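Local coordinates for putative GGDEF domain protein (PDB 7E6G) that probably makes the bacterial second messenger cyclic di-GMP, condensing two GTP molecules with release of two diphosphates in a magnesium-dependent reaction, at residues 131-143 / 179-193. Residues are numbered along the deposited sequence; the frame is centred on the assembly and turned at random.
Sequences QSYVLAMLDVDFF and WGGEEFLLLLPQTRL. With MG (magnesium ion), chain G; G2P (phosphomethylphosphonic acid guanylate ester), chain H.
Asp-139, Val-140 and Glu-182 meet across one magnesium ion at the end of 134-140 and 183-188, neighbouring antiparallel strands in the middle of the GGDEF-domain sheet; residues 180-184 read GGEEF, this protein's form of the GGDEF signature. Glu-182 OE2 lies 2.0 Å from the magnesium, Asp-139 OD1 2.4 Å and the backbone Val-140 O 2.3 Å, while O3B and O2A of the bound GTP analogue G2P complete the observed ligands. The two carboxylates are turned 81° apart, and Glu-182 gets there by a chain bent at chi2 (103°). Phe-142 N donates to O2G of the analogue, and the Phe-143 ring puts its edge to the nucleotide at O4'.

Behind the metal, Val-140 N reaches Glu-182 O, and three hydrogen-bonded pairs follow: Leu-138 with Phe-184, Ala-136 with Leu-186, and Val-134 with Leu-188. Their side chains share one face of the sheet, where Val-134 CG2 touches Leu-188 CG at 3.5 Å. On the other face, Leu-135 touches helices 236-252 and 112-128, Met-137 the former and Leu-187 the latter; Leu-185 CD1 packs on Leu-135 CG. Lys-251 NZ hydrogen-bonds Asp-139 OD1, and Arg-213 of the second subunit salt-bridges both Asp-139 OD2 and Glu-183 OE2. Met-137, extended through chi1 and chi2, bends at chi3 (-79°), which sets SD obliquely beside the Trp-179 five-membered ring, a Met-aromatic contact, with CE 3.4 Å from Trp-179 NE1.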
loop_
_atom_site.group_PDB
_atom_site.type_symbol
_atom_site.label_atom_id
_atom_site.label_comp_id
_atom_site.label_asym_id
_atom_site.label_seq_id
_atom_site.Cartn_x
_atom_site.Cartn_y
_atom_site.Cartn_z
ATOM N N GLN A 131 38.851 3.651 -24.146
ATOM C CA GLN A 131 38.834 5.015 -23.797
ATOM C C GLN A 131 39.661 5.238 -22.537
ATOM O O GLN A 131 39.324 4.698 -21.517
ATOM C CB GLN A 131 37.359 5.342 -23.547
ATOM C CG GLN A 131 36.481 4.202 -23.041
ATOM C CD GLN A 131 35.186 4.639 -22.425
ATOM O OE1 GLN A 131 35.162 5.550 -21.637
ATOM N NE2 GLN A 131 34.113 3.950 -22.729
ATOM N N SER A 132 40.719 6.011 -22.604
ATOM C CA SER A 132 41.490 6.244 -21.479
ATOM C C SER A 132 41.217 7.486 -20.773
ATOM O O SER A 132 40.424 8.220 -21.103
ATOM C CB SER A 132 42.915 6.060 -21.757
ATOM O OG SER A 132 43.357 7.105 -22.494
ATOM N N TYR A 133 41.799 7.584 -19.635
ATOM C CA TYR A 133 41.672 8.772 -18.806
ATOM C C TYR A 133 43.040 9.420 -18.649
ATOM O O TYR A 133 44.079 8.821 -18.949
ATOM C CB TYR A 133 41.089 8.438 -17.427
ATOM C CG TYR A 133 41.906 7.411 -16.689
ATOM C CD1 TYR A 133 41.639 6.052 -16.828
ATOM C CD2 TYR A 133 42.986 7.794 -15.900
ATOM C CE1 TYR A 133 42.398 5.101 -16.174
ATOM C CE2 TYR A 133 43.748 6.859 -15.220
ATOM C CZ TYR A 133 43.451 5.505 -15.369
ATOM O OH TYR A 133 44.217 4.575 -14.710
ATOM N N VAL A 134 43.046 10.660 -18.178
ATOM C CA VAL A 134 44.317 11.266 -17.802
ATOM C C VAL A 134 44.301 11.547 -16.306
ATOM O O VAL A 134 43.251 11.701 -15.677
ATOM C CB VAL A 134 44.650 12.541 -18.619
ATOM C CG1 VAL A 134 44.356 12.318 -20.111
ATOM C CG2 VAL A 134 43.914 13.750 -18.087
ATOM N N LEU A 135 45.494 11.578 -15.740
ATOM C CA LEU A 135 45.725 11.737 -14.316
ATOM C C LEU A 135 46.622 12.950 -14.125
ATOM O O LEU A 135 47.697 13.027 -14.730
ATOM C CB LEU A 135 46.406 10.483 -13.765
ATOM C CG LEU A 135 45.931 9.830 -12.481
ATOM C CD1 LEU A 135 44.431 9.597 -12.537
ATOM C CD2 LEU A 135 46.692 8.526 -12.338
ATOM N N ALA A 136 46.191 13.896 -13.298
ATOM C CA ALA A 136 47.012 15.055 -12.953
ATOM C C ALA A 136 47.189 15.087 -11.438
ATOM O O ALA A 136 46.209 15.114 -10.701
ATOM C CB ALA A 136 46.371 16.344 -13.471
ATOM N N MET A 137 48.423 15.044 -10.968
ATOM C CA MET A 137 48.701 15.077 -9.538
ATOM C C MET A 137 49.347 16.413 -9.185
ATOM O O MET A 137 50.393 16.779 -9.728
ATOM C CB MET A 137 49.586 13.911 -9.106
ATOM C CG MET A 137 49.529 13.645 -7.593
ATOM S SD MET A 137 50.613 12.287 -7.117
ATOM C CE MET A 137 49.607 10.867 -7.587
ATOM N N LEU A 138 48.737 17.111 -8.254
ATOM C CA LEU A 138 49.021 18.494 -7.939
ATOM C C LEU A 138 49.507 18.556 -6.496
ATOM O O LEU A 138 48.943 17.903 -5.626
ATOM C CB LEU A 138 47.738 19.306 -8.152
ATOM C CG LEU A 138 47.701 20.822 -8.251
ATOM C CD1 LEU A 138 46.987 21.249 -9.519
ATOM C CD2 LEU A 138 46.998 21.382 -7.012
ATOM N N ASP A 139 50.580 19.302 -6.248
ATOM C CA ASP A 139 51.174 19.415 -4.916
ATOM C C ASP A 139 51.468 20.884 -4.660
ATOM O O ASP A 139 52.123 21.533 -5.481
ATOM C CB ASP A 139 52.457 18.575 -4.806
ATOM C CG ASP A 139 53.143 18.688 -3.439
ATOM O OD1 ASP A 139 53.441 19.815 -2.977
ATOM O OD2 ASP A 139 53.424 17.630 -2.828
ATOM N N VAL A 140 51.008 21.395 -3.515
ATOM C CA VAL A 140 51.126 22.820 -3.218
ATOM C C VAL A 140 52.582 23.188 -2.939
ATOM O O VAL A 140 53.294 22.505 -2.185
ATOM C CB VAL A 140 50.208 23.198 -2.046
ATOM C CG1 VAL A 140 50.326 24.692 -1.732
ATOM C CG2 VAL A 140 48.770 22.850 -2.385
ATOM N N ASP A 141 53.038 24.277 -3.555
ATOM C CA ASP A 141 54.411 24.732 -3.378
ATOM C C ASP A 141 54.534 25.562 -2.104
ATOM O O ASP A 141 53.743 26.485 -1.881
ATOM C CB ASP A 141 54.861 25.559 -4.581
ATOM C CG ASP A 141 54.815 24.785 -5.882
ATOM O OD1 ASP A 141 55.125 23.584 -5.891
ATOM O OD2 ASP A 141 54.496 25.388 -6.923
ATOM N N PHE A 142 55.522 25.223 -1.267
ATOM C CA PHE A 142 55.886 26.003 -0.079
ATOM C C PHE A 142 54.723 26.135 0.907
ATOM O O PHE A 142 54.599 27.145 1.608
ATOM C CB PHE A 142 56.425 27.385 -0.472
ATOM C CG PHE A 142 57.610 27.335 -1.412
ATOM C CD1 PHE A 142 58.787 26.688 -1.042
ATOM C CD2 PHE A 142 57.548 27.933 -2.660
ATOM C CE1 PHE A 142 59.878 26.641 -1.898
ATOM C CE2 PHE A 142 58.639 27.891 -3.519
ATOM C CZ PHE A 142 59.804 27.242 -3.135
ATOM N N PHE A 143 53.863 25.119 0.971
ATOM C CA PHE A 143 52.735 25.160 1.894
ATOM C C PHE A 143 53.184 25.318 3.343
ATOM O O PHE A 143 52.488 25.956 4.150
ATOM C CB PHE A 143 51.888 23.901 1.736
ATOM C CG PHE A 143 50.533 24.022 2.346
ATOM C CD1 PHE A 143 49.701 25.084 2.001
ATOM C CD2 PHE A 143 50.087 23.084 3.273
ATOM C CE1 PHE A 143 48.458 25.218 2.577
ATOM C CE2 PHE A 143 48.836 23.199 3.847
ATOM C CZ PHE A 143 48.016 24.273 3.503
ATOM N N TRP A 179 44.291 13.957 -2.153
ATOM C CA TRP A 179 45.157 12.788 -2.235
ATOM C C TRP A 179 46.096 12.681 -1.045
ATOM O O TRP A 179 46.583 11.585 -0.751
ATOM C CB TRP A 179 45.963 12.844 -3.547
ATOM C CG TRP A 179 46.751 11.604 -3.949
ATOM C CD1 TRP A 179 48.122 11.505 -4.091
ATOM C CD2 TRP A 179 46.224 10.320 -4.308
ATOM N NE1 TRP A 179 48.469 10.237 -4.494
ATOM C CE2 TRP A 179 47.323 9.492 -4.643
ATOM C CE3 TRP A 179 44.932 9.784 -4.375
ATOM C CZ2 TRP A 179 47.161 8.148 -5.031
ATOM C CZ3 TRP A 179 44.772 8.449 -4.769
ATOM C CH2 TRP A 179 45.882 7.649 -5.089
ATOM N N GLY A 180 46.336 13.789 -0.359
ATOM C CA GLY A 180 47.285 13.871 0.725
ATOM C C GLY A 180 47.065 15.163 1.484
ATOM O O GLY A 180 46.087 15.877 1.261
ATOM N N GLY A 181 47.982 15.453 2.399
ATOM C CA GLY A 181 47.853 16.674 3.172
ATOM C C GLY A 181 47.653 17.895 2.297
ATOM O O GLY A 181 46.761 18.713 2.536
ATOM N N GLU A 182 48.475 18.026 1.259
ATOM C CA GLU A 182 48.427 19.159 0.346
ATOM C C GLU A 182 48.652 18.671 -1.081
ATOM O O GLU A 182 49.313 19.327 -1.892
ATOM C CB GLU A 182 49.447 20.230 0.744
ATOM C CG GLU A 182 50.671 19.682 1.488
ATOM C CD GLU A 182 51.912 19.589 0.596
ATOM O OE1 GLU A 182 52.414 18.459 0.376
ATOM O OE2 GLU A 182 52.388 20.643 0.113
ATOM N N GLU A 183 48.120 17.494 -1.391
ATOM C CA GLU A 183 48.170 16.927 -2.729
ATOM C C GLU A 183 46.750 16.654 -3.203
ATOM O O GLU A 183 45.876 16.282 -2.406
ATOM C CB GLU A 183 48.980 15.631 -2.772
ATOM C CG GLU A 183 50.436 15.782 -2.423
ATOM C CD GLU A 183 51.018 14.500 -1.845
ATOM O OE1 GLU A 183 50.607 14.088 -0.731
ATOM O OE2 GLU A 183 51.873 13.885 -2.516
ATOM N N PHE A 184 46.527 16.833 -4.500
ATOM C CA PHE A 184 45.235 16.595 -5.119
ATOM C C PHE A 184 45.432 15.745 -6.366
ATOM O O PHE A 184 46.418 15.898 -7.090
ATOM C CB PHE A 184 44.533 17.907 -5.501
ATOM C CG PHE A 184 44.230 18.824 -4.336
ATOM C CD1 PHE A 184 45.172 19.741 -3.888
ATOM C CD2 PHE A 184 42.983 18.795 -3.715
ATOM C CE1 PHE A 184 44.890 20.589 -2.850
ATOM C CE2 PHE A 184 42.693 19.654 -2.660
ATOM C CZ PHE A 184 43.648 20.551 -2.226
ATOM N N LEU A 185 44.489 14.855 -6.621
ATOM C CA LEU A 185 44.528 13.998 -7.793
ATOM C C LEU A 185 43.335 14.340 -8.666
ATOM O O LEU A 185 42.183 14.211 -8.235
ATOM C CB LEU A 185 44.522 12.518 -7.406
ATOM C CG LEU A 185 44.751 11.599 -8.603
ATOM C CD1 LEU A 185 46.054 11.912 -9.321
ATOM C CD2 LEU A 185 44.740 10.142 -8.169
ATOM N N LEU A 186 43.611 14.809 -9.872
ATOM C CA LEU A 186 42.602 15.064 -10.884
ATOM C C LEU A 186 42.504 13.818 -11.760
ATOM O O LEU A 186 43.520 13.340 -12.277
ATOM C CB LEU A 186 42.981 16.293 -11.716
ATOM C CG LEU A 186 42.607 17.712 -11.233
ATOM C CD1 LEU A 186 42.870 17.959 -9.736
ATOM C CD2 LEU A 186 43.331 18.766 -12.057
ATOM N N LEU A 187 41.300 13.278 -11.897
ATOM C CA LEU A 187 41.010 12.222 -12.851
ATOM C C LEU A 187 40.098 12.785 -13.934
ATOM O O LEU A 187 38.964 13.211 -13.655
ATOM C CB LEU A 187 40.365 11.019 -12.174
ATOM C CG LEU A 187 39.891 9.939 -13.147
ATOM C CD1 LEU A 187 41.027 9.078 -13.582
ATOM C CD2 LEU A 187 38.857 9.086 -12.454
ATOM N N LEU A 188 40.595 12.813 -15.166
ATOM C CA LEU A 188 39.742 13.197 -16.282
ATOM C C LEU A 188 39.381 11.939 -17.055
ATOM O O LEU A 188 40.217 11.406 -17.809
ATOM C CB LEU A 188 40.425 14.219 -17.195
ATOM C CG LEU A 188 41.169 15.362 -16.516
ATOM C CD1 LEU A 188 41.572 16.406 -17.549
ATOM C CD2 LEU A 188 40.314 15.972 -15.436
ATOM N N PRO A 189 38.171 11.423 -16.895
ATOM C CA PRO A 189 37.806 10.172 -17.555
ATOM C C PRO A 189 37.475 10.408 -19.015
ATOM O O PRO A 189 37.022 11.485 -19.412
ATOM C CB PRO A 189 36.571 9.714 -16.773
ATOM C CG PRO A 189 35.941 10.986 -16.320
ATOM C CD PRO A 189 37.045 12.007 -16.143
ATOM N N GLN A 190 37.716 9.369 -19.814
ATOM C CA GLN A 190 37.458 9.410 -21.249
ATOM C C GLN A 190 38.019 10.685 -21.861
ATOM O O GLN A 190 37.325 11.435 -22.549
ATOM C CB GLN A 190 35.963 9.264 -21.534
ATOM C CG GLN A 190 35.331 8.081 -20.824
ATOM C CD GLN A 190 33.837 8.040 -20.988
ATOM O OE1 GLN A 190 33.092 8.096 -20.007
ATOM N NE2 GLN A 190 33.382 7.924 -22.229
ATOM N N THR A 191 39.289 10.934 -21.579
ATOM C CA THR A 191 39.970 12.134 -22.032
ATOM C C THR A 191 41.376 11.750 -22.454
ATOM O O THR A 191 42.004 10.887 -21.835
ATOM C CB THR A 191 39.993 13.219 -20.929
ATOM O OG1 THR A 191 38.653 13.517 -20.500
ATOM C CG2 THR A 191 40.658 14.492 -21.423
ATOM N N ARG A 192 41.833 12.348 -23.543
ATOM C CA ARG A 192 43.217 12.215 -23.967
ATOM C C ARG A 192 44.004 13.498 -23.684
ATOM O O ARG A 192 43.448 14.602 -23.605
ATOM C CB ARG A 192 43.295 11.848 -25.462
ATOM C CG ARG A 192 43.243 10.329 -25.727
ATOM C CD ARG A 192 42.153 9.938 -26.730
ATOM N NE ARG A 192 40.814 10.384 -26.331
ATOM C CZ ARG A 192 40.036 9.797 -25.419
ATOM N NH1 ARG A 192 40.449 8.715 -24.763
ATOM N NH2 ARG A 192 38.835 10.309 -25.154
ATOM N N LEU A 193 45.327 13.326 -23.553
ATOM C CA LEU A 193 46.244 14.406 -23.175
ATOM C C LEU A 193 45.941 15.713 -23.891
ATOM O O LEU A 193 45.875 16.780 -23.270
ATOM C CB LEU A 193 47.675 13.971 -23.474
ATOM C CG LEU A 193 48.727 14.214 -22.412
ATOM C CD1 LEU A 193 48.159 13.886 -21.029
ATOM C CD2 LEU A 193 50.012 13.433 -22.723
HETATM MG MG MG G . 54.070 20.769 -0.909
HETATM P PG G2P H . 57.218 21.839 -1.532
HETATM O O1G G2P H . 56.496 21.114 -2.348
HETATM O O2G G2P H . 57.255 23.093 -1.875
HETATM O O3G G2P H . 58.408 21.327 -1.217
HETATM O O3B G2P H . 56.364 21.684 -0.273
HETATM P PB G2P H . 56.204 22.230 1.191
HETATM O O1B G2P H . 54.983 22.668 1.158
HETATM O O2B G2P H . 57.127 23.098 1.592
HETATM C C3A G2P H . 56.332 20.970 2.370
HETATM P PA G2P H . 55.600 19.505 2.298
HETATM O O1A G2P H . 56.902 19.051 2.469
HETATM O O2A G2P H . 55.041 19.807 1.007
HETATM O "O5'" G2P H . 54.915 20.031 3.505
HETATM C "C5'" G2P H . 53.554 20.445 3.518
HETATM C "C4'" G2P H . 53.052 20.709 4.902
HETATM O "O4'" G2P H . 51.806 20.306 4.808
HETATM C "C3'" G2P H . 53.534 19.699 5.798
HETATM O "O3'" G2P H . 54.318 20.328 6.733
HETATM C "C2'" G2P H . 52.265 19.183 6.352
HETATM O "O2'" G2P H . 52.254 18.939 7.696
HETATM C "C1'" G2P H . 51.379 20.250 6.055
HETATM N N9 G2P H . 50.025 19.842 6.074
HETATM C C8 G2P H . 49.722 18.625 5.767
HETATM N N7 G2P H . 48.444 18.442 5.844
HETATM C C5 G2P H . 47.907 19.531 6.184
HETATM C C6 G2P H . 46.655 19.861 6.369
HETATM O O6 G2P H . 45.740 19.111 6.253
HETATM N N1 G2P H . 46.358 21.150 6.728
HETATM C C2 G2P H . 47.370 22.021 6.888
HETATM N N2 G2P H . 47.079 23.172 7.200
HETATM N N3 G2P H . 48.619 21.630 6.695
HETATM C C4 G2P H . 48.894 20.409 6.320
#